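Local coordinates for nuclease-like protein (Chaetomium thermophilum, PDB 6GRB) that probably acts as the GEN1 junction-resolving endonuclease, binding and cutting four-way DNA junctions and also cleaving 5'-flaps, at residues A[8-13]-A[170-175]; A[15-20]-A[373-378]; A[56-61]-A[312-317]. All coordinates share one frame; numbering follows the deposited sequence. Where two conformers were deposited one is given.

In the fold
Interactions 1 and 2 share a sheet. Strands 14-17 and 168-173 are neighbours in it, and R15 NE reaches T170 OG1 at 2.9 Å to join the two contacts. Interaction 2 is the buried one and links the nuclease sheet to the C-terminal domain. Interaction 1 is partly buried, lies nearest the metal site and sets glycine backbone against a histidine ring. Interaction 3 is also partly buried and sits apart, with its centre about 35 Å from that of interaction 1. It joins helix 55-70 to the turn after helix 303-313. Its chemistry is aromatic and apolar, where interaction 2 uses backbone, hydroxyl and carboxylate groups.

Interaction 1: residues A[8-13]-A[170-175]; sequences KEIGSG and TLHDAK
S12 O faces strand 168-173 and takes a hydrogen bond from R154 NH2, on strand 151-157. H172 NE2 lies 3.0 Å from S12 O. The methyl T170 CG2 is a close, non-bonding neighbour of S12 O, at 3.1 Å. H172 was modelled in two conformers, and its contacts here are those of one of them. In that conformer the imidazole fits into the turn formed by G11, S12 and G13. G13 CA sits over one face of the ring in a CH-pi contact, 3.6 Å from the ring centroid and 25° off the normal. G11 O lies at the ring edge, near the plane, with H172 CE1 3.0 Å away. I10 CD1 approaches H172 ND1 obliquely at 4.1 Å. Y7 also meets the ring, at a shallow angle between planes.

T170 divides its two branches. CG2 is anti to the backbone N and faces the turn, while OG1 (chi1 -63°) is left to bond R15 NE. G13 CA also passes L171 O at 3.4 Å. L171 pairs through its backbone with E14, so the turn delivers the chain from helix 6-10 into strand 14-17, beside strand 168-173 in the nuclease sheet. At the far end of that strand D173 is the N-cap of helix 174-178. Its OD2 takes K175 N at 2.8 Å through the anti lone pair, and K176 N as well.

The site is close to the active centre: the H172 side chain is about 8 Å from that of D141, a magnesium ligand. G11 ends helix 6-10 with positive phi. G13 also has positive phi, a backbone shape that suits glycine. In this conformer the contact is a glycine CA over an imidazole face, with R154 helping to satisfy the turn carbonyl.

Interaction 2: residues A[15-20]-A[373-378]; sequences RISLCK and STDATP
S17 N gives D375 OD2 a short bond of 2.6 Å, nearly straight at 172°. The donor comes from above the carboxylate plane, 35° out of it. I16 CG1 also lies beside this oxygen, at 3.4 Å. S17 OG lies anti to the backbone N (chi1 157°), which turns it toward T374 CA and a weak bond to S373 O. C19 SG rests on T374 CG2 at 3.8 Å. The aliphatic part of K20 crosses D375 at about a right angle, with CD 3.6 Å from D375 CB, and its amine goes on to D24.

This joins two domains. Residues 15-20 belong to the edge strand of the XPG nuclease sheet and the start of helix 18-29. Residues 373-378 run from the turn after strand 364-371 into strand 377-384 of the GEN1 C-terminal domain, probably the chromodomain-like part.

Both sides are set by their own turns. S17 is the N-cap of its helix, and its OG accepts K20 N at 3.1 Å. In the other segment D375 and A376 both have left-handed backbone angles. T374 O takes T377 N and also T377 OG1, which lies on a lone pair in the carbonyl plane, 2.7 Å from T374 O. Further out, H168 NE2 bonds D375 OD1 and H371 O bonds T374 OG1.

Interaction 3: residues A[56-61]-A[312-317]; sequences AIRTLF and ETFDWT
One phenylalanine face receives the edges of two other aromatic rings. F61 is the receiver, and F314 and W316 are the two that point at it. The F314 ring stands at 79° to F61, with centroids 5.5 Å apart. The six-membered ring of W316 is turned 88° to F61, at 5.4 Å. Both are offset edge-to-face pairs. The closest atoms are F61 CG to F314 CE2 at 3.8 Å and F61 CE1 to W316 CH2 at 3.7 Å. F61 holds its ring anti to the backbone N (chi1 175°), which carries it off helix 55-70 toward the two partners.

F314 is also packed on a face. R58 CG sits over the ring centre in a CH-pi contact, 3.8 Å from the centroid and almost on the ring normal. Here the methylene does the touching. The guanidinium is steeply inclined to the ring, and its NH1 bonds G51 O. I57 CG2 adds an apolar contact to F314 CE1 at 4.1 Å. W316 in turn has F314 CD2 over the centre of one face. Between the two rings the chain turns at D315, which has positive phi. W316 itself is the centre of an inverse gamma turn. With an alanine at F314, R58 CG would probably lose the ring it packs on, and a gap is likely to open beside the F61 and W316 rings.

The cluster fills the junction of three helices. F61 also packs on L306 and T310 of helix 303-313, on L325 and V328 of helix 318-340, and against the ring of F110. The contact thus wedges helix 55-70 of the nuclease domain against the turn that links helices 303-313 and 318-340.

Interaction 1: residues A[8-13]-A[170-175]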
loop_
_atom_site.group_PDB
_atom_site.type_symbol
_atom_site.label_atom_id
_atom_site.label_comp_id
_atom_site.label_asym_id
_atom_site.label_seq_id
_atom_site.Cartn_x
_atom_site.Cartn_y
_atom_site.Cartn_z
ATOM N N LYS A 8 13.784 -1.100 15.779
ATOM C CA LYS A 8 14.499 -0.595 16.941
ATOM C C LYS A 8 15.440 0.533 16.545
ATOM O O LYS A 8 15.732 1.409 17.360
ATOM C CB LYS A 8 15.265 -1.727 17.630
ATOM C CG LYS A 8 14.512 -2.430 18.773
ATOM C CD LYS A 8 13.582 -3.565 18.273
ATOM C CE LYS A 8 12.866 -4.289 19.457
ATOM N NZ LYS A 8 11.862 -5.350 19.034
ATOM N N GLU A 9 15.891 0.560 15.293
ATOM C CA GLU A 9 16.802 1.607 14.832
ATOM C C GLU A 9 16.060 2.795 14.221
ATOM O O GLU A 9 16.287 3.942 14.617
ATOM C CB GLU A 9 17.806 1.025 13.827
ATOM C CG GLU A 9 18.611 -0.141 14.389
ATOM C CD GLU A 9 19.249 0.187 15.732
ATOM O OE1 GLU A 9 19.797 1.306 15.885
ATOM O OE2 GLU A 9 19.197 -0.676 16.639
ATOM N N ILE A 10 15.190 2.549 13.236
ATOM C CA ILE A 10 14.575 3.676 12.539
ATOM C C ILE A 10 13.271 4.132 13.181
ATOM O O ILE A 10 12.777 5.221 12.847
ATOM C CB ILE A 10 14.364 3.358 11.049
ATOM C CG1 ILE A 10 13.281 2.310 10.869
ATOM C CG2 ILE A 10 15.641 2.844 10.448
ATOM C CD1 ILE A 10 13.115 1.914 9.450
ATOM N N GLY A 11 12.747 3.386 14.142
ATOM C CA GLY A 11 11.428 3.620 14.684
ATOM C C GLY A 11 10.413 2.645 14.104
ATOM O O GLY A 11 10.594 2.066 13.029
ATOM N N SER A 12 9.323 2.453 14.838
ATOM C CA SER A 12 8.273 1.577 14.345
ATOM C C SER A 12 7.370 2.242 13.310
ATOM O O SER A 12 6.611 1.533 12.643
ATOM C CB SER A 12 7.441 1.069 15.511
ATOM O OG SER A 12 7.133 2.162 16.355
ATOM N N GLY A 13 7.455 3.558 13.128
ATOM C CA GLY A 13 6.696 4.252 12.107
ATOM C C GLY A 13 5.447 4.907 12.668
ATOM O O GLY A 13 5.055 4.701 13.820
ATOM N N THR A 170 0.959 1.698 8.779
ATOM C CA THR A 170 2.152 2.210 9.443
ATOM C C THR A 170 3.046 2.884 8.400
ATOM O O THR A 170 3.529 2.223 7.466
ATOM C CB THR A 170 2.883 1.073 10.171
ATOM O OG1 THR A 170 2.032 0.539 11.196
ATOM C CG2 THR A 170 4.153 1.579 10.805
ATOM N N LEU A 171 3.235 4.204 8.540
ATOM C CA LEU A 171 3.935 5.013 7.544
ATOM C C LEU A 171 5.388 5.169 7.947
ATOM O O LEU A 171 5.685 5.520 9.091
ATOM C CB LEU A 171 3.319 6.410 7.380
ATOM C CG LEU A 171 3.954 7.379 6.340
ATOM C CD1 LEU A 171 2.902 8.365 5.857
ATOM C CD2 LEU A 171 5.173 8.165 6.814
ATOM N N HIS A 172 6.279 4.935 7.002
ATOM C CA HIS A 172 7.693 5.215 7.172
ATOM C C HIS A 172 8.141 6.180 6.084
ATOM O O HIS A 172 7.725 6.068 4.924
ATOM C CB HIS A 172 8.521 3.938 7.128
ATOM C CG HIS A 172 8.483 3.153 8.400
ATOM N ND1 HIS A 172 9.326 3.414 9.458
ATOM C CD2 HIS A 172 7.708 2.111 8.783
ATOM C CE1 HIS A 172 9.075 2.564 10.436
ATOM N NE2 HIS A 172 8.094 1.767 10.055
ATOM N N ASP A 173 8.983 7.129 6.472
ATOM C CA ASP A 173 9.430 8.205 5.603
ATOM C C ASP A 173 10.947 8.131 5.526
ATOM O O ASP A 173 11.632 8.345 6.530
ATOM C CB ASP A 173 8.952 9.555 6.154
ATOM C CG ASP A 173 9.081 10.697 5.149
ATOM O OD1 ASP A 173 8.054 11.335 4.860
ATOM O OD2 ASP A 173 10.197 10.972 4.666
ATOM N N ALA A 174 11.462 7.825 4.331
ATOM C CA ALA A 174 12.907 7.793 4.117
ATOM C C ALA A 174 13.570 9.130 4.441
ATOM O O ALA A 174 14.716 9.160 4.902
ATOM C CB ALA A 174 13.204 7.389 2.679
ATOM N N LYS A 175 12.867 10.243 4.220
ATOM C CA LYS A 175 13.479 11.545 4.455
ATOM C C LYS A 175 13.654 11.804 5.944
ATOM O O LYS A 175 14.662 12.398 6.359
ATOM C CB LYS A 175 12.649 12.655 3.806
ATOM C CG LYS A 175 13.382 13.997 3.697
ATOM C CD LYS A 175 12.426 15.212 3.758
ATOM C CE LYS A 175 11.595 15.417 2.459
ATOM N NZ LYS A 175 10.961 16.797 2.387
#

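Interaction 2: residues A[15-20]-A[373-378]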
loop_
_atom_site.group_PDB
_atom_site.type_symbol
_atom_site.label_atom_id
_atom_site.label_comp_id
_atom_site.label_asym_id
_atom_site.label_seq_id
_atom_site.Cartn_x
_atom_site.Cartn_y
_atom_site.Cartn_z
ATOM N N ARG A 15 1.491 5.433 12.812
ATOM C CA ARG A 15 0.216 4.785 12.545
ATOM C C ARG A 15 -0.669 5.918 12.041
ATOM O O ARG A 15 -0.691 6.994 12.636
ATOM C CB ARG A 15 -0.364 4.178 13.820
ATOM C CG ARG A 15 -0.255 2.663 13.890
ATOM C CD ARG A 15 -1.304 1.994 13.017
ATOM N NE ARG A 15 -0.722 0.977 12.146
ATOM C CZ ARG A 15 -1.259 -0.220 11.934
ATOM N NH1 ARG A 15 -2.394 -0.557 12.531
ATOM N NH2 ARG A 15 -0.660 -1.083 11.125
ATOM N N ILE A 16 -1.398 5.693 10.953
ATOM C CA ILE A 16 -2.214 6.761 10.394
ATOM C C ILE A 16 -3.373 6.156 9.615
ATOM O O ILE A 16 -3.222 5.145 8.929
ATOM C CB ILE A 16 -1.369 7.700 9.517
ATOM C CG1 ILE A 16 -2.197 8.901 9.073
ATOM C CG2 ILE A 16 -0.794 6.957 8.308
ATOM C CD1 ILE A 16 -1.422 9.819 8.165
ATOM N N SER A 17 -4.542 6.776 9.753
ATOM C CA SER A 17 -5.735 6.368 9.026
ATOM C C SER A 17 -5.519 6.457 7.512
ATOM O O SER A 17 -5.251 7.538 6.980
ATOM C CB SER A 17 -6.893 7.262 9.467
ATOM O OG SER A 17 -7.922 7.327 8.506
ATOM N N LEU A 18 -5.663 5.326 6.817
ATOM C CA LEU A 18 -5.552 5.323 5.357
ATOM C C LEU A 18 -6.506 6.330 4.714
ATOM O O LEU A 18 -6.174 6.984 3.717
ATOM C CB LEU A 18 -5.828 3.919 4.822
ATOM C CG LEU A 18 -5.520 3.623 3.359
ATOM C CD1 LEU A 18 -4.161 4.207 2.965
ATOM C CD2 LEU A 18 -5.543 2.116 3.124
ATOM N N CYS A 19 -7.703 6.461 5.274
ATOM C CA CYS A 19 -8.604 7.511 4.826
ATOM C C CYS A 19 -7.974 8.899 4.975
ATOM O O CYS A 19 -8.193 9.773 4.130
ATOM C CB CYS A 19 -9.925 7.416 5.588
ATOM S SG CYS A 19 -11.001 8.845 5.375
ATOM N N LYS A 20 -7.196 9.136 6.037
ATOM C CA LYS A 20 -6.594 10.464 6.171
ATOM C C LYS A 20 -5.525 10.700 5.111
ATOM O O LYS A 20 -5.412 11.806 4.579
ATOM C CB LYS A 20 -6.001 10.677 7.556
ATOM C CG LYS A 20 -5.498 12.103 7.724
ATOM C CD LYS A 20 -4.925 12.387 9.083
ATOM C CE LYS A 20 -3.970 13.564 9.010
ATOM N NZ LYS A 20 -4.708 14.736 8.472
ATOM N N SER A 373 -11.357 7.110 13.908
ATOM C CA SER A 373 -10.915 6.050 13.003
ATOM C C SER A 373 -10.435 6.594 11.666
ATOM O O SER A 373 -9.814 5.854 10.899
ATOM C CB SER A 373 -12.039 5.034 12.750
ATOM O OG SER A 373 -12.956 5.508 11.774
ATOM N N THR A 374 -10.743 7.848 11.352
ATOM C CA THR A 374 -10.228 8.547 10.175
ATOM C C THR A 374 -9.202 9.615 10.556
ATOM O O THR A 374 -8.910 10.504 9.756
ATOM C CB THR A 374 -11.377 9.189 9.403
ATOM O OG1 THR A 374 -12.086 10.051 10.299
ATOM C CG2 THR A 374 -12.325 8.133 8.833
ATOM N N ASP A 375 -8.660 9.538 11.776
ATOM C CA ASP A 375 -7.845 10.601 12.378
ATOM C C ASP A 375 -8.527 11.961 12.185
ATOM O O ASP A 375 -7.910 12.972 11.818
ATOM C CB ASP A 375 -6.409 10.583 11.830
ATOM C CG ASP A 375 -5.722 9.226 12.032
ATOM O OD1 ASP A 375 -6.043 8.510 12.989
ATOM O OD2 ASP A 375 -4.857 8.847 11.213
ATOM N N ALA A 376 -9.848 11.952 12.401
ATOM C CA ALA A 376 -10.707 13.136 12.341
ATOM C C ALA A 376 -10.818 13.718 10.929
ATOM O O ALA A 376 -10.798 14.932 10.744
ATOM C CB ALA A 376 -10.244 14.199 13.328
ATOM N N THR A 377 -10.935 12.862 9.920
ATOM C CA THR A 377 -11.379 13.344 8.617
ATOM C C THR A 377 -12.869 13.658 8.677
ATOM O O THR A 377 -13.662 12.813 9.125
ATOM C CB THR A 377 -11.141 12.327 7.523
ATOM O OG1 THR A 377 -9.790 11.866 7.582
ATOM C CG2 THR A 377 -11.382 12.972 6.166
ATOM N N PRO A 378 -13.293 14.851 8.260
ATOM C CA PRO A 378 -14.729 15.170 8.279
ATOM C C PRO A 378 -15.507 14.248 7.353
ATOM O O PRO A 378 -15.157 14.071 6.190
ATOM C CB PRO A 378 -14.774 16.625 7.799
ATOM C CG PRO A 378 -13.434 17.166 8.160
ATOM C CD PRO A 378 -12.462 16.038 8.001
#

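Interaction 3: residues A[56-61]-A[312-317]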
loop_
_atom_site.group_PDB
_atom_site.type_symbol
_atom_site.label_atom_id
_atom_site.label_comp_id
_atom_site.label_asym_id
_atom_site.label_seq_id
_atom_site.Cartn_x
_atom_site.Cartn_y
_atom_site.Cartn_z
ATOM N N ALA A 56 -9.981 -16.896 1.361
ATOM C CA ALA A 56 -8.768 -16.122 1.098
ATOM C C ALA A 56 -9.021 -14.996 0.098
ATOM O O ALA A 56 -8.418 -13.920 0.214
ATOM C CB ALA A 56 -7.665 -17.031 0.607
ATOM N N ILE A 57 -9.963 -15.181 -0.824
ATOM C CA ILE A 57 -10.160 -14.192 -1.873
ATOM C C ILE A 57 -11.486 -13.460 -1.744
ATOM O O ILE A 57 -11.631 -12.348 -2.310
ATOM C CB ILE A 57 -9.967 -14.877 -3.247
ATOM C CG1 ILE A 57 -9.998 -13.953 -4.456
ATOM C CG2 ILE A 57 -10.986 -15.978 -3.489
ATOM C CD1 ILE A 57 -9.493 -14.672 -5.671
ATOM N N ARG A 58 -12.408 -13.980 -0.904
ATOM C CA ARG A 58 -13.479 -13.182 -0.321
ATOM C C ARG A 58 -12.894 -11.991 0.424
ATOM O O ARG A 58 -13.349 -10.859 0.238
ATOM C CB ARG A 58 -14.356 -14.028 0.587
ATOM C CG ARG A 58 -15.846 -13.749 0.447
ATOM C CD ARG A 58 -16.681 -14.829 1.113
ATOM N NE ARG A 58 -16.242 -15.120 2.480
ATOM C CZ ARG A 58 -16.090 -16.339 2.997
ATOM N NH1 ARG A 58 -16.334 -17.427 2.276
ATOM N NH2 ARG A 58 -15.696 -16.476 4.253
ATOM N N THR A 59 -11.860 -12.209 1.245
ATOM C CA THR A 59 -11.349 -11.075 2.012
ATOM C C THR A 59 -10.585 -10.108 1.120
ATOM O O THR A 59 -10.565 -8.900 1.391
ATOM C CB THR A 59 -10.485 -11.526 3.201
ATOM O OG1 THR A 59 -9.210 -11.965 2.750
ATOM C CG2 THR A 59 -11.138 -12.654 3.922
ATOM N N LEU A 60 -9.968 -10.611 0.052
ATOM C CA LEU A 60 -9.384 -9.735 -0.961
ATOM C C LEU A 60 -10.465 -8.877 -1.616
ATOM O O LEU A 60 -10.299 -7.669 -1.799
ATOM C CB LEU A 60 -8.648 -10.599 -1.994
ATOM C CG LEU A 60 -7.578 -9.969 -2.862
ATOM C CD1 LEU A 60 -6.332 -9.754 -2.038
ATOM C CD2 LEU A 60 -7.282 -10.821 -4.076
ATOM N N PHE A 61 -11.590 -9.506 -1.966
ATOM C CA PHE A 61 -12.785 -8.797 -2.411
ATOM C C PHE A 61 -13.158 -7.665 -1.445
ATOM O O PHE A 61 -13.367 -6.524 -1.866
ATOM C CB PHE A 61 -13.935 -9.812 -2.575
ATOM C CG PHE A 61 -15.261 -9.197 -2.921
ATOM C CD1 PHE A 61 -16.135 -8.795 -1.926
ATOM C CD2 PHE A 61 -15.641 -9.024 -4.242
ATOM C CE1 PHE A 61 -17.353 -8.216 -2.242
ATOM C CE2 PHE A 61 -16.849 -8.439 -4.558
ATOM C CZ PHE A 61 -17.703 -8.035 -3.564
ATOM N N GLU A 312 -19.971 -17.561 -8.834
ATOM C CA GLU A 312 -19.170 -18.764 -9.066
ATOM C C GLU A 312 -18.174 -19.012 -7.943
ATOM O O GLU A 312 -17.937 -20.167 -7.559
ATOM C CB GLU A 312 -18.433 -18.678 -10.406
ATOM N N THR A 313 -17.587 -17.952 -7.395
ATOM C CA THR A 313 -16.503 -18.132 -6.435
ATOM C C THR A 313 -16.975 -18.129 -4.984
ATOM O O THR A 313 -16.449 -18.888 -4.167
ATOM C CB THR A 313 -15.440 -17.053 -6.648
ATOM O OG1 THR A 313 -15.308 -16.801 -8.053
ATOM C CG2 THR A 313 -14.088 -17.509 -6.066
ATOM N N PHE A 314 -17.953 -17.305 -4.629
ATOM C CA PHE A 314 -18.369 -17.232 -3.237
ATOM C C PHE A 314 -19.645 -18.010 -2.986
ATOM O O PHE A 314 -20.064 -18.142 -1.828
ATOM C CB PHE A 314 -18.542 -15.768 -2.811
ATOM C CG PHE A 314 -17.327 -14.916 -3.064
ATOM C CD1 PHE A 314 -16.049 -15.478 -3.074
ATOM C CD2 PHE A 314 -17.454 -13.544 -3.297
ATOM C CE1 PHE A 314 -14.925 -14.690 -3.306
ATOM C CE2 PHE A 314 -16.335 -12.759 -3.523
ATOM C CZ PHE A 314 -15.075 -13.328 -3.530
ATOM N N ASP A 315 -20.267 -18.445 -4.058
ATOM C CA ASP A 315 -21.514 -19.139 -4.000
ATOM C C ASP A 315 -22.635 -18.192 -3.650
ATOM O O ASP A 315 -23.625 -18.589 -3.105
ATOM C CB ASP A 315 -21.457 -20.305 -3.047
ATOM C CG ASP A 315 -21.609 -21.612 -3.750
ATOM O OD1 ASP A 315 -20.757 -22.469 -3.578
ATOM O OD2 ASP A 315 -22.567 -21.776 -4.498
ATOM N N TRP A 316 -22.443 -16.917 -3.916
ATOM C CA TRP A 316 -23.500 -15.924 -3.724
ATOM C C TRP A 316 -24.542 -16.129 -4.825
ATOM O O TRP A 316 -24.661 -15.361 -5.788
ATOM C CB TRP A 316 -22.946 -14.503 -3.726
ATOM C CG TRP A 316 -22.016 -14.194 -2.568
ATOM C CD1 TRP A 316 -21.658 -15.033 -1.537
ATOM C CD2 TRP A 316 -21.328 -12.963 -2.332
ATOM N NE1 TRP A 316 -20.787 -14.397 -0.684
ATOM C CE2 TRP A 316 -20.575 -13.122 -1.145
ATOM C CE3 TRP A 316 -21.270 -11.741 -3.010
ATOM C CZ2 TRP A 316 -19.769 -12.104 -0.631
ATOM C CZ3 TRP A 316 -20.473 -10.730 -2.490
ATOM C CH2 TRP A 316 -19.739 -10.921 -1.309
ATOM N N THR A 317 -25.301 -17.210 -4.667
ATOM C CA THR A 317 -26.215 -17.669 -5.702
ATOM C C THR A 317 -27.612 -17.079 -5.532
ATOM O O THR A 317 -28.042 -16.768 -4.420
ATOM C CB THR A 317 -26.303 -19.189 -5.694
ATOM O OG1 THR A 317 -26.695 -19.628 -4.390
ATOM C CG2 THR A 317 -24.947 -19.802 -6.055
#